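Local coordinates for ABC transporter sugar binding protein (Xanthomonas axonopodis pv. citri, PDB 3UOR) that probably binds maltose or related sugars in the periplasm and hands them to an ABC importer, at residues L100-P105 / V306-S311; K73-F78 / P95-L100; V32-M37 / P84-L89; Q107-R112 / H313-W318. One frame throughout, in Å; residues are numbered along the deposited sequence.

Contact 1: residues L100-P105 / V306-S311; sequences LDTLEP and VIFKSS
An isolated beta bridge between Leu103 and Phe308 ties the loop leaving helix 94-99 to the chain where strand 303-307 passes into the following loop, within the N-terminal lobe of this periplasmic binding protein. Two backbone hydrogen bonds flank the bridge: Lys309 N donates to Thr102 O at 3.0 Å and Glu104 N to Ile307 O at 2.9 Å. Thr102 O is heavily used. A water that accepts from Ser310 N donates to it as well, Phe308 CA makes a CA-H...O contact with it at 3.4 Å, and the edge of the Phe308 ring lies beside it. Asp101 takes positive phi in the Schellman motif that closes the preceding helix, and its carboxylate binds the loop to the other segment. Lys309 NZ meets Asp101 OD1 at 2.8 Å in a salt bridge, on the syn side but 29° out of the carboxylate plane. With CG between the backbone N and the carbonyl carbon (chi1 73°), the long lysine chain is led alongside the Asp101 backbone, and its length carries NZ on to the carboxylate. In the apolar part, one methyl of Leu103, CD2, lies 3.8 Å from both Val306 CG2 and Phe308 CE2, filling the corner between the valine and the ring. Beyond, the Phe308 ring packs on Leu74 of helix 67-79 and Cys87 of strand 86-90, while Ile307 turns to helix 314-324.

Contact 2: residues K73-F78 / P95-L100; sequences KLLTAF and PEFALL
Leu74 and Leu75 meet the far end of the Phe97 ring, Leu74 CB at 3.8 Å from Phe97 CZ and Leu75 CD2 at 4.1 Å from the same atom. A long flat phenylalanine suits this place, since it spans much of the gap between two helices whose axes, taken over these short segments, come no closer than 12.5 Å. At this separation the side-chain ends make the contact, with the backbones well apart. Leu75 CD2 also touches Leu100 CD2 at 3.9 Å, the two leucines crossing at about a right angle. Nearer the C-terminal ends, Phe78 has its ring carbon CG anti to the backbone N (chi1 176°), and this swings CE2 to within 4.2 Å of Leu100 CG. The helices run almost parallel, 7° apart, as expected of neighbours in an alpha/beta lobe: helix 67-79 leads into strand 86-90, which leads into helix 94-99. Beside Leu75, the extended chain of Glu96 lays OE2 4.0 Å from Leu75 CD2, and its other oxygen, OE1, is held by a hydrogen bond from His71 NE2. On the inner side, Leu74 continues against Trp35, Cys87 and Leu89 of the sheet, while Phe97 O receives the hydroxyl of Thr102.

Contact 3: residues V32-M37 / P84-L89; sequences VRFWAM and PDVCQL
Gln88 reaches Met37 with CG anti to its own backbone N (chi1 171°) and the chain extended beyond, so that OE1 accepts from Met37 N at 2.8 Å; its NE2 shares a water with Met37 O and also bonds to Ser303 OG. At the other end, Asp85 has CG beside its backbone N (chi1 -53°), which turns OD1 onto Arg33 N at 2.6 Å through the anti lone pair. These two side chains prolong the backbone ladder beyond its ends. Between them the strands run parallel, 11° apart: Val86 N donates to Arg33 O at 3.0 Å, Trp35 N to Val86 O at 3.0 Å and Gln88 N to Trp35 O at 2.9 Å. The pairing belongs to the parallel core of the lobe, where strand 30-36 lies between 58-64 and 86-90. Phe34 and Val86 share one face and touch through CD1 and CG1 at 3.8 Å, with helix 314-324 covering them. On the opposite face Trp35 and Cys87 look to helix 67-79. Pro84 sets its CG over the five-membered ring of Trp35, 3.5 Å from the centroid, a CH-pi contact that a flat indole and a rigid proline make readily, and its CA lies over one face of the Arg33 guanidinium.

Contact 4: residues Q107-R112 / H313-W318; sequences QPYVAR and HKDASW
The ammonium nitrogen of Lys314, whose CB lies 3.5 Å from Tyr109 OH, is gripped by two groups of the adjoining loops: a salt bridge to Glu104 OE1 and a hydrogen bond to Lys309 O. Its chain runs extended, the end leading away from the other helix, so across the contact it is the aliphatic base that serves. The tyrosine hydroxyl has a weak hydrogen bond with Glu104 OE2, and the same carboxylate thus reaches both Lys314 and Tyr109. Trp318 carries most of the remaining packing. With its CG anti to the backbone N (chi1 168°), the indole is thrown toward helix 107-111 and presents one face to Tyr109 CB, which stands 3.6 Å from the centroid of the six-membered ring in a CH-pi contact. The phenol itself slides past in the opposite direction: its plane is 30° from that of the indole and its centre 5.4 Å from that of the five-membered ring, so the two rings barely overlap. Val110 CG2 adds a methyl 4.1 Å from Trp318 CH2, while Asp315 OD1 lies at the tyrosine ring edge, 3.9 Å from CE1. Broad, partly polar aromatics suit helices whose axes, over these segments, approach to 11.7 Å. Within the second helix, Ser317 OG bonds to His313 O at 2.7 Å and Ser317 N reaches that oxygen from the opposite face, a serine folded back onto its own first turn. Helices crossing at -58° through large side chains, one of them following strand 303-307, belong to the outer helical layer of an alpha/beta lobe.

Overall arrangement
All four contacts lie on the same side of the chain's centre. Contact 3 is the parallel sheet core, and strand 303-307 of contact 1 joins it antiparallel, with Val306 N 3.0 Å from Cys87 O. With strand 134-150 next to 303-307, the order 58-64, 30-36, 86-90, 303-307, 134-150 matches that of type II periplasmic binding proteins. Contact 2 packs on the sheet face bearing Trp35, where Leu74 CD2 lies 3.6 Å from Trp35 CZ3, whereas contact 4 reaches the face of Val32 and Val86. Contacts 2 and 4 do not touch, their nearest atoms being about 12 Å apart; contact 1 bridges them, through Thr102 OG1 to Phe97 O at 2.8 Å and Glu104 OE1 to Lys314 NZ at 2.8 Å.

Contact 1: residues L100-P105 / V306-S311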
loop_
_atom_site.group_PDB
_atom_site.type_symbol
_atom_site.label_atom_id
_atom_site.label_comp_id
_atom_site.label_asym_id
_atom_site.label_seq_id
_atom_site.Cartn_x
_atom_site.Cartn_y
_atom_site.Cartn_z
ATOM N N LEU A 100 14.930 -14.446 8.124
ATOM C CA LEU A 100 16.226 -14.891 7.623
ATOM C C LEU A 100 17.364 -14.296 8.467
ATOM O O LEU A 100 18.542 -14.487 8.159
ATOM C CB LEU A 100 16.404 -14.434 6.183
ATOM C CG LEU A 100 16.561 -15.503 5.116
ATOM C CD1 LEU A 100 15.591 -16.621 5.387
ATOM C CD2 LEU A 100 16.329 -14.891 3.749
ATOM N N ASP A 101 17.009 -13.543 9.508
ATOM C CA ASP A 101 17.993 -12.886 10.376
ATOM C C ASP A 101 19.016 -12.013 9.624
ATOM O O ASP A 101 20.195 -11.989 9.966
ATOM C CB ASP A 101 18.707 -13.919 11.269
ATOM C CG ASP A 101 19.537 -13.271 12.377
ATOM O OD1 ASP A 101 19.097 -12.243 12.943
ATOM O OD2 ASP A 101 20.633 -13.797 12.688
ATOM N N THR A 102 18.568 -11.270 8.619
ATOM C CA THR A 102 19.472 -10.376 7.899
ATOM C C THR A 102 19.323 -8.924 8.340
ATOM O O THR A 102 20.075 -8.043 7.901
ATOM C CB THR A 102 19.194 -10.401 6.392
ATOM O OG1 THR A 102 17.868 -9.893 6.142
ATOM C CG2 THR A 102 19.324 -11.821 5.849
ATOM N N LEU A 103 18.335 -8.649 9.176
ATOM C CA LEU A 103 17.975 -7.254 9.398
ATOM C C LEU A 103 18.402 -6.782 10.780
ATOM O O LEU A 103 18.165 -7.463 11.783
ATOM C CB LEU A 103 16.469 -7.041 9.231
ATOM C CG LEU A 103 15.842 -7.303 7.865
ATOM C CD1 LEU A 103 14.352 -7.011 7.917
ATOM C CD2 LEU A 103 16.513 -6.466 6.787
ATOM N N GLU A 104 19.010 -5.604 10.823
ATOM C CA GLU A 104 19.431 -5.013 12.080
ATOM C C GLU A 104 18.219 -4.526 12.861
ATOM O O GLU A 104 17.412 -3.764 12.326
ATOM C CB GLU A 104 20.352 -3.831 11.796
ATOM C CG GLU A 104 20.770 -3.072 13.035
ATOM C CD GLU A 104 21.904 -3.761 13.782
ATOM O OE1 GLU A 104 22.441 -4.771 13.277
ATOM O OE2 GLU A 104 22.257 -3.277 14.870
ATOM N N PRO A 105 18.086 -4.947 14.130
ATOM C CA PRO A 105 17.005 -4.403 14.964
ATOM C C PRO A 105 17.126 -2.886 15.044
ATOM O O PRO A 105 18.215 -2.375 15.282
ATOM C CB PRO A 105 17.272 -5.018 16.339
ATOM C CG PRO A 105 18.081 -6.281 16.034
ATOM C CD PRO A 105 18.933 -5.905 14.862
ATOM N N VAL A 306 15.806 -0.294 5.767
ATOM C CA VAL A 306 16.445 -1.201 6.720
ATOM C C VAL A 306 17.961 -1.094 6.637
ATOM O O VAL A 306 18.516 -0.632 5.638
ATOM C CB VAL A 306 16.098 -2.678 6.419
ATOM C CG1 VAL A 306 14.604 -2.883 6.431
ATOM C CG2 VAL A 306 16.667 -3.074 5.068
ATOM N N ILE A 307 18.619 -1.519 7.705
ATOM C CA ILE A 307 20.066 -1.653 7.721
ATOM C C ILE A 307 20.335 -3.158 7.779
ATOM O O ILE A 307 19.814 -3.859 8.657
ATOM C CB ILE A 307 20.673 -0.952 8.954
ATOM C CG1 ILE A 307 20.324 0.542 8.961
ATOM C CG2 ILE A 307 22.185 -1.149 9.006
ATOM C CD1 ILE A 307 20.932 1.307 10.139
ATOM N N PHE A 308 21.095 -3.680 6.827
ATOM C CA PHE A 308 21.452 -5.094 6.901
ATOM C C PHE A 308 22.499 -5.301 7.991
ATOM O O PHE A 308 23.417 -4.490 8.144
ATOM C CB PHE A 308 21.946 -5.605 5.558
ATOM C CG PHE A 308 20.861 -5.728 4.534
ATOM C CD1 PHE A 308 20.841 -4.905 3.422
ATOM C CD2 PHE A 308 19.844 -6.640 4.704
ATOM C CE1 PHE A 308 19.835 -5.006 2.479
ATOM C CE2 PHE A 308 18.822 -6.752 3.768
ATOM C CZ PHE A 308 18.821 -5.932 2.654
ATOM N N LYS A 309 22.359 -6.369 8.768
ATOM C CA LYS A 309 23.219 -6.517 9.937
ATOM C C LYS A 309 24.649 -6.935 9.601
ATOM O O LYS A 309 25.518 -6.932 10.472
ATOM C CB LYS A 309 22.577 -7.399 11.018
ATOM C CG LYS A 309 22.518 -8.856 10.722
ATOM C CD LYS A 309 21.438 -9.518 11.555
ATOM C CE LYS A 309 21.732 -9.446 13.035
ATOM N NZ LYS A 309 20.618 -10.077 13.808
ATOM N N SER A 310 24.901 -7.248 8.332
ATOM C CA SER A 310 26.268 -7.497 7.858
ATOM C C SER A 310 27.051 -6.213 7.527
ATOM O O SER A 310 28.232 -6.274 7.189
ATOM C CB SER A 310 26.255 -8.424 6.637
ATOM O OG SER A 310 25.508 -7.866 5.564
ATOM N N SER A 311 26.392 -5.058 7.617
ATOM C CA SER A 311 27.015 -3.775 7.290
ATOM C C SER A 311 28.112 -3.403 8.274
ATOM O O SER A 311 27.987 -3.664 9.470
ATOM C CB SER A 311 25.950 -2.681 7.301
ATOM O OG SER A 311 26.512 -1.399 7.535
HETATM O O HOH W 1 22.993 -8.911 6.981
HETATM O O HOH W 2 16.729 -2.893 9.779
#

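Contact 2: residues K73-F78 / P95-L100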
loop_
_atom_site.group_PDB
_atom_site.type_symbol
_atom_site.label_atom_id
_atom_site.label_comp_id
_atom_site.label_asym_id
_atom_site.label_seq_id
_atom_site.Cartn_x
_atom_site.Cartn_y
_atom_site.Cartn_z
ATOM N N LYS A 73 18.030 -10.386 -6.439
ATOM C CA LYS A 73 19.344 -9.798 -6.239
ATOM C C LYS A 73 19.710 -9.801 -4.750
ATOM O O LYS A 73 20.876 -9.963 -4.388
ATOM C CB LYS A 73 19.415 -8.388 -6.833
ATOM C CG LYS A 73 20.770 -7.720 -6.638
ATOM C CD LYS A 73 21.025 -6.613 -7.647
ATOM C CE LYS A 73 22.518 -6.305 -7.731
ATOM N NZ LYS A 73 22.864 -5.350 -8.822
ATOM N N LEU A 74 18.699 -9.651 -3.895
ATOM C CA LEU A 74 18.906 -9.561 -2.453
ATOM C C LEU A 74 19.179 -10.918 -1.829
ATOM O O LEU A 74 20.172 -11.084 -1.125
ATOM C CB LEU A 74 17.712 -8.900 -1.774
ATOM C CG LEU A 74 17.716 -7.369 -1.809
ATOM C CD1 LEU A 74 16.356 -6.823 -1.389
ATOM C CD2 LEU A 74 18.836 -6.794 -0.940
ATOM N N LEU A 75 18.297 -11.884 -2.069
ATOM C CA LEU A 75 18.548 -13.255 -1.645
ATOM C C LEU A 75 19.922 -13.695 -2.141
ATOM O O LEU A 75 20.689 -14.325 -1.413
ATOM C CB LEU A 75 17.472 -14.196 -2.184
ATOM C CG LEU A 75 16.075 -14.023 -1.594
ATOM C CD1 LEU A 75 15.146 -15.093 -2.140
ATOM C CD2 LEU A 75 16.138 -14.086 -0.076
ATOM N N THR A 76 20.227 -13.337 -3.384
ATOM C CA THR A 76 21.513 -13.650 -3.992
ATOM C C THR A 76 22.677 -12.952 -3.290
ATOM O O THR A 76 23.648 -13.599 -2.895
ATOM C CB THR A 76 21.519 -13.287 -5.491
ATOM O OG1 THR A 76 20.759 -14.262 -6.221
ATOM C CG2 THR A 76 22.949 -13.236 -6.026
ATOM N N ALA A 77 22.582 -11.633 -3.144
ATOM C CA ALA A 77 23.617 -10.874 -2.452
ATOM C C ALA A 77 23.790 -11.381 -1.025
ATOM O O ALA A 77 24.899 -11.388 -0.492
ATOM C CB ALA A 77 23.288 -9.393 -2.453
ATOM N N PHE A 78 22.692 -11.805 -0.409
ATOM C CA PHE A 78 22.762 -12.379 0.927
ATOM C C PHE A 78 23.743 -13.539 0.937
ATOM O O PHE A 78 24.823 -13.434 1.506
ATOM C CB PHE A 78 21.390 -12.864 1.384
ATOM C CG PHE A 78 21.402 -13.546 2.725
ATOM C CD1 PHE A 78 22.187 -13.063 3.756
ATOM C CD2 PHE A 78 20.612 -14.664 2.958
ATOM C CE1 PHE A 78 22.195 -13.688 4.995
ATOM C CE2 PHE A 78 20.609 -15.290 4.196
ATOM C CZ PHE A 78 21.403 -14.803 5.215
ATOM N N PRO A 95 9.055 -9.455 6.803
ATOM C CA PRO A 95 9.003 -10.679 7.610
ATOM C C PRO A 95 9.983 -11.720 7.098
ATOM O O PRO A 95 10.613 -12.408 7.887
ATOM C CB PRO A 95 7.566 -11.154 7.420
ATOM C CG PRO A 95 6.802 -9.912 7.208
ATOM C CD PRO A 95 7.709 -9.058 6.352
ATOM N N GLU A 96 10.134 -11.812 5.786
ATOM C CA GLU A 96 11.074 -12.756 5.215
ATOM C C GLU A 96 12.516 -12.420 5.569
ATOM O O GLU A 96 13.251 -13.278 6.065
ATOM C CB GLU A 96 10.917 -12.855 3.699
ATOM C CG GLU A 96 11.915 -13.836 3.079
ATOM C CD GLU A 96 11.634 -14.120 1.617
ATOM O OE1 GLU A 96 10.653 -13.560 1.078
ATOM O OE2 GLU A 96 12.392 -14.906 1.009
ATOM N N PHE A 97 12.940 -11.184 5.312
ATOM C CA PHE A 97 14.320 -10.827 5.618
ATOM C C PHE A 97 14.598 -10.801 7.122
ATOM O O PHE A 97 15.723 -11.046 7.554
ATOM C CB PHE A 97 14.736 -9.547 4.892
ATOM C CG PHE A 97 14.862 -9.744 3.409
ATOM C CD1 PHE A 97 16.085 -10.073 2.840
ATOM C CD2 PHE A 97 13.751 -9.660 2.591
ATOM C CE1 PHE A 97 16.201 -10.293 1.465
ATOM C CE2 PHE A 97 13.855 -9.880 1.207
ATOM C CZ PHE A 97 15.078 -10.198 0.649
ATOM N N ALA A 98 13.564 -10.543 7.918
ATOM C CA ALA A 98 13.705 -10.589 9.371
ATOM C C ALA A 98 13.903 -12.027 9.845
ATOM O O ALA A 98 14.817 -12.322 10.617
ATOM C CB ALA A 98 12.498 -9.969 10.051
ATOM N N LEU A 99 13.049 -12.927 9.374
ATOM C CA LEU A 99 13.143 -14.320 9.788
ATOM C C LEU A 99 14.354 -15.035 9.166
ATOM O O LEU A 99 14.779 -16.084 9.643
ATOM C CB LEU A 99 11.813 -15.048 9.553
ATOM C CG LEU A 99 10.667 -14.299 10.264
ATOM C CD1 LEU A 99 9.322 -14.981 10.081
ATOM C CD2 LEU A 99 10.953 -14.094 11.755
ATOM N N LEU A 100 14.930 -14.446 8.124
ATOM C CA LEU A 100 16.226 -14.891 7.623
ATOM C C LEU A 100 17.364 -14.296 8.467
ATOM O O LEU A 100 18.542 -14.487 8.159
ATOM C CB LEU A 100 16.404 -14.434 6.183
ATOM C CG LEU A 100 16.561 -15.503 5.116
ATOM C CD1 LEU A 100 15.591 -16.621 5.387
ATOM C CD2 LEU A 100 16.329 -14.891 3.749
#

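Contact 3: residues V32-M37 / P84-L89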
loop_
_atom_site.group_PDB
_atom_site.type_symbol
_atom_site.label_atom_id
_atom_site.label_comp_id
_atom_site.label_asym_id
_atom_site.label_seq_id
_atom_site.Cartn_x
_atom_site.Cartn_y
_atom_site.Cartn_z
ATOM N N VAL A 32 28.766 4.418 2.051
ATOM C CA VAL A 32 27.596 3.611 2.360
ATOM C C VAL A 32 26.904 3.189 1.060
ATOM O O VAL A 32 26.694 4.008 0.161
ATOM C CB VAL A 32 26.633 4.409 3.260
ATOM C CG1 VAL A 32 25.243 3.860 3.181
ATOM C CG2 VAL A 32 27.142 4.391 4.690
ATOM N N ARG A 33 26.576 1.908 0.945
ATOM C CA ARG A 33 25.847 1.430 -0.224
ATOM C C ARG A 33 24.355 1.296 0.058
ATOM O O ARG A 33 23.923 0.535 0.931
ATOM C CB ARG A 33 26.433 0.127 -0.753
ATOM C CG ARG A 33 27.813 0.303 -1.375
ATOM C CD ARG A 33 28.303 -1.002 -1.966
ATOM N NE ARG A 33 28.187 -2.096 -1.005
ATOM C CZ ARG A 33 27.514 -3.224 -1.222
ATOM N NH1 ARG A 33 26.896 -3.426 -2.385
ATOM N NH2 ARG A 33 27.471 -4.153 -0.273
ATOM N N PHE A 34 23.585 2.050 -0.714
ATOM C CA PHE A 34 22.144 2.185 -0.544
ATOM C C PHE A 34 21.445 1.678 -1.809
ATOM O O PHE A 34 21.588 2.265 -2.880
ATOM C CB PHE A 34 21.828 3.669 -0.306
ATOM C CG PHE A 34 20.368 3.984 -0.188
ATOM C CD1 PHE A 34 19.438 2.997 0.090
ATOM C CD2 PHE A 34 19.929 5.285 -0.336
ATOM C CE1 PHE A 34 18.087 3.301 0.200
ATOM C CE2 PHE A 34 18.589 5.599 -0.224
ATOM C CZ PHE A 34 17.661 4.602 0.048
ATOM N N TRP A 35 20.713 0.577 -1.690
ATOM C CA TRP A 35 19.944 0.049 -2.815
ATOM C C TRP A 35 18.493 0.506 -2.738
ATOM O O TRP A 35 17.862 0.397 -1.692
ATOM C CB TRP A 35 19.961 -1.470 -2.819
ATOM C CG TRP A 35 21.268 -2.078 -3.124
ATOM C CD1 TRP A 35 22.459 -1.436 -3.307
ATOM C CD2 TRP A 35 21.533 -3.476 -3.282
ATOM N NE1 TRP A 35 23.453 -2.354 -3.570
ATOM C CE2 TRP A 35 22.905 -3.612 -3.561
ATOM C CE3 TRP A 35 20.738 -4.627 -3.211
ATOM C CZ2 TRP A 35 23.500 -4.854 -3.770
ATOM C CZ3 TRP A 35 21.324 -5.850 -3.424
ATOM C CH2 TRP A 35 22.695 -5.958 -3.696
ATOM N N ALA A 36 17.967 1.013 -3.850
ATOM C CA ALA A 36 16.589 1.470 -3.914
ATOM C C ALA A 36 16.043 1.067 -5.280
ATOM O O ALA A 36 16.816 0.675 -6.151
ATOM C CB ALA A 36 16.536 2.961 -3.726
ATOM N N MET A 37 14.728 1.150 -5.472
ATOM C CA MET A 37 14.101 0.596 -6.679
ATOM C C MET A 37 13.359 1.607 -7.546
ATOM O O MET A 37 12.481 2.322 -7.063
ATOM C CB MET A 37 13.112 -0.504 -6.312
ATOM C CG MET A 37 13.742 -1.783 -5.804
ATOM S SD MET A 37 14.173 -1.631 -4.074
ATOM C CE MET A 37 14.504 -3.336 -3.632
ATOM N N PRO A 84 23.957 -4.544 0.613
ATOM C CA PRO A 84 24.298 -3.137 0.826
ATOM C C PRO A 84 24.142 -2.796 2.299
ATOM O O PRO A 84 23.694 -3.640 3.072
ATOM C CB PRO A 84 23.247 -2.407 0.001
ATOM C CG PRO A 84 22.069 -3.328 0.023
ATOM C CD PRO A 84 22.621 -4.716 0.019
ATOM N N ASP A 85 24.507 -1.580 2.684
ATOM C CA ASP A 85 24.336 -1.136 4.064
ATOM C C ASP A 85 22.899 -0.740 4.321
ATOM O O ASP A 85 22.277 -1.198 5.279
ATOM C CB ASP A 85 25.240 0.059 4.347
ATOM C CG ASP A 85 26.684 -0.217 3.981
ATOM O OD1 ASP A 85 27.184 0.386 3.005
ATOM O OD2 ASP A 85 27.299 -1.065 4.653
ATOM N N VAL A 86 22.380 0.125 3.463
ATOM C CA VAL A 86 21.006 0.566 3.586
ATOM C C VAL A 86 20.202 0.085 2.379
ATOM O O VAL A 86 20.715 -0.000 1.258
ATOM C CB VAL A 86 20.935 2.086 3.741
ATOM C CG1 VAL A 86 19.479 2.555 3.825
ATOM C CG2 VAL A 86 21.714 2.500 4.978
ATOM N N CYS A 87 18.945 -0.260 2.615
ATOM C CA CYS A 87 18.133 -0.814 1.546
ATOM C C CYS A 87 16.665 -0.445 1.697
ATOM O O CYS A 87 16.096 -0.506 2.795
ATOM C CB CYS A 87 18.287 -2.335 1.505
ATOM S SG CYS A 87 17.545 -3.120 0.057
ATOM N N GLN A 88 16.058 -0.074 0.577
ATOM C CA GLN A 88 14.617 0.104 0.493
ATOM C C GLN A 88 13.973 -1.281 0.394
ATOM O O GLN A 88 14.345 -2.084 -0.468
ATOM C CB GLN A 88 14.270 0.907 -0.761
ATOM C CG GLN A 88 12.791 0.952 -1.054
ATOM C CD GLN A 88 12.467 1.525 -2.412
ATOM O OE1 GLN A 88 13.354 1.929 -3.161
ATOM N NE2 GLN A 88 11.174 1.562 -2.742
ATOM N N LEU A 89 13.023 -1.571 1.276
ATOM C CA LEU A 89 12.344 -2.869 1.270
ATOM C C LEU A 89 10.841 -2.664 1.250
ATOM O O LEU A 89 10.284 -2.010 2.140
ATOM C CB LEU A 89 12.713 -3.681 2.516
ATOM C CG LEU A 89 13.248 -5.098 2.343
ATOM C CD1 LEU A 89 14.378 -5.130 1.342
ATOM C CD2 LEU A 89 13.710 -5.641 3.668
HETATM O O HOH W 3 10.210 1.841 -5.553
#

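Contact 4: residues Q107-R112 / H313-W318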
loop_
_atom_site.group_PDB
_atom_site.type_symbol
_atom_site.label_atom_id
_atom_site.label_comp_id
_atom_site.label_asym_id
_atom_site.label_seq_id
_atom_site.Cartn_x
_atom_site.Cartn_y
_atom_site.Cartn_z
ATOM N N GLN A 107 15.099 -0.682 16.956
ATOM C CA GLN A 107 14.600 0.020 18.135
ATOM C C GLN A 107 15.687 0.783 18.905
ATOM O O GLN A 107 15.440 1.884 19.369
ATOM C CB GLN A 107 13.807 -0.909 19.061
ATOM C CG GLN A 107 13.151 -0.185 20.241
ATOM C CD GLN A 107 12.385 1.078 19.838
ATOM O OE1 GLN A 107 11.798 1.153 18.755
ATOM N NE2 GLN A 107 12.382 2.077 20.721
ATOM N N PRO A 108 16.898 0.206 19.032
ATOM C CA PRO A 108 17.987 0.930 19.701
ATOM C C PRO A 108 18.359 2.252 19.011
ATOM O O PRO A 108 18.733 3.210 19.688
ATOM C CB PRO A 108 19.157 -0.060 19.641
ATOM C CG PRO A 108 18.503 -1.392 19.552
ATOM C CD PRO A 108 17.274 -1.179 18.712
ATOM N N TYR A 109 18.258 2.307 17.687
ATOM C CA TYR A 109 18.552 3.544 16.968
ATOM C C TYR A 109 17.394 4.519 17.105
ATOM O O TYR A 109 17.590 5.719 17.261
ATOM C CB TYR A 109 18.847 3.266 15.490
ATOM C CG TYR A 109 20.065 2.400 15.267
ATOM C CD1 TYR A 109 21.329 2.963 15.125
ATOM C CD2 TYR A 109 19.956 1.014 15.209
ATOM C CE1 TYR A 109 22.456 2.163 14.932
ATOM C CE2 TYR A 109 21.076 0.206 15.010
ATOM C CZ TYR A 109 22.319 0.792 14.872
ATOM O OH TYR A 109 23.425 -0.002 14.676
ATOM N N VAL A 110 16.173 4.004 17.047
ATOM C CA VAL A 110 15.012 4.878 17.099
ATOM C C VAL A 110 14.976 5.553 18.472
ATOM O O VAL A 110 14.667 6.738 18.595
ATOM C CB VAL A 110 13.695 4.101 16.848
ATOM C CG1 VAL A 110 12.506 4.975 17.199
ATOM C CG2 VAL A 110 13.620 3.620 15.381
ATOM N N ALA A 111 15.317 4.783 19.499
ATOM C CA ALA A 111 15.261 5.259 20.872
ATOM C C ALA A 111 16.250 6.392 21.125
ATOM O O ALA A 111 16.008 7.253 21.971
ATOM C CB ALA A 111 15.518 4.099 21.852
ATOM N N ARG A 112 17.362 6.386 20.398
ATOM C CA ARG A 112 18.382 7.416 20.561
ATOM C C ARG A 112 18.232 8.531 19.543
ATOM O O ARG A 112 19.090 9.401 19.452
ATOM C CB ARG A 112 19.760 6.792 20.437
ATOM C CG ARG A 112 20.001 5.714 21.508
ATOM C CD ARG A 112 21.416 5.173 21.471
ATOM N NE ARG A 112 21.820 4.514 22.724
ATOM C CZ ARG A 112 22.874 3.698 22.827
ATOM N NH1 ARG A 112 23.614 3.427 21.753
ATOM N NH2 ARG A 112 23.187 3.140 23.995
ATOM N N HIS A 313 29.255 -0.108 8.467
ATOM C CA HIS A 313 29.004 1.269 8.866
ATOM C C HIS A 313 27.541 1.440 9.218
ATOM O O HIS A 313 26.770 2.011 8.445
ATOM C CB HIS A 313 29.363 2.220 7.728
ATOM C CG HIS A 313 30.509 1.750 6.894
ATOM N ND1 HIS A 313 31.823 1.995 7.230
ATOM C CD2 HIS A 313 30.539 1.038 5.741
ATOM C CE1 HIS A 313 32.612 1.457 6.317
ATOM N NE2 HIS A 313 31.859 0.869 5.405
ATOM N N LYS A 314 27.157 0.946 10.385
ATOM C CA LYS A 314 25.763 1.008 10.781
ATOM C C LYS A 314 25.365 2.412 11.211
ATOM O O LYS A 314 24.255 2.862 10.933
ATOM C CB LYS A 314 25.458 -0.040 11.849
ATOM C CG LYS A 314 25.430 -1.428 11.246
ATOM C CD LYS A 314 25.271 -2.534 12.269
ATOM C CE LYS A 314 25.458 -3.887 11.587
ATOM N NZ LYS A 314 25.092 -5.032 12.456
ATOM N N ASP A 315 26.283 3.127 11.848
ATOM C CA ASP A 315 25.960 4.449 12.360
ATOM C C ASP A 315 25.855 5.488 11.248
ATOM O O ASP A 315 25.026 6.397 11.326
ATOM C CB ASP A 315 26.974 4.874 13.428
ATOM C CG ASP A 315 27.147 3.822 14.516
ATOM O OD1 ASP A 315 26.127 3.414 15.123
ATOM O OD2 ASP A 315 28.302 3.397 14.751
ATOM N N ALA A 316 26.699 5.372 10.222
ATOM C CA ALA A 316 26.597 6.260 9.064
ATOM C C ALA A 316 25.290 5.917 8.390
ATOM O O ALA A 316 24.537 6.793 7.969
ATOM C CB ALA A 316 27.756 6.044 8.097
ATOM N N SER A 317 25.027 4.617 8.306
ATOM C CA SER A 317 23.819 4.097 7.687
ATOM C C SER A 317 22.582 4.631 8.390
ATOM O O SER A 317 21.647 5.072 7.735
ATOM C CB SER A 317 23.830 2.569 7.709
ATOM O OG SER A 317 24.727 2.071 6.731
ATOM N N TRP A 318 22.586 4.606 9.721
ATOM C CA TRP A 318 21.461 5.141 10.457
ATOM C C TRP A 318 21.252 6.624 10.157
ATOM O O TRP A 318 20.124 7.075 10.013
ATOM C CB TRP A 318 21.622 4.962 11.960
ATOM C CG TRP A 318 20.593 5.773 12.665
ATOM C CD1 TRP A 318 20.790 6.924 13.372
ATOM C CD2 TRP A 318 19.181 5.536 12.670
ATOM N NE1 TRP A 318 19.584 7.405 13.842
ATOM C CE2 TRP A 318 18.584 6.567 13.425
ATOM C CE3 TRP A 318 18.364 4.537 12.127
ATOM C CZ2 TRP A 318 17.209 6.628 13.649
ATOM C CZ3 TRP A 318 17.003 4.601 12.346
ATOM C CH2 TRP A 318 16.438 5.641 13.102
#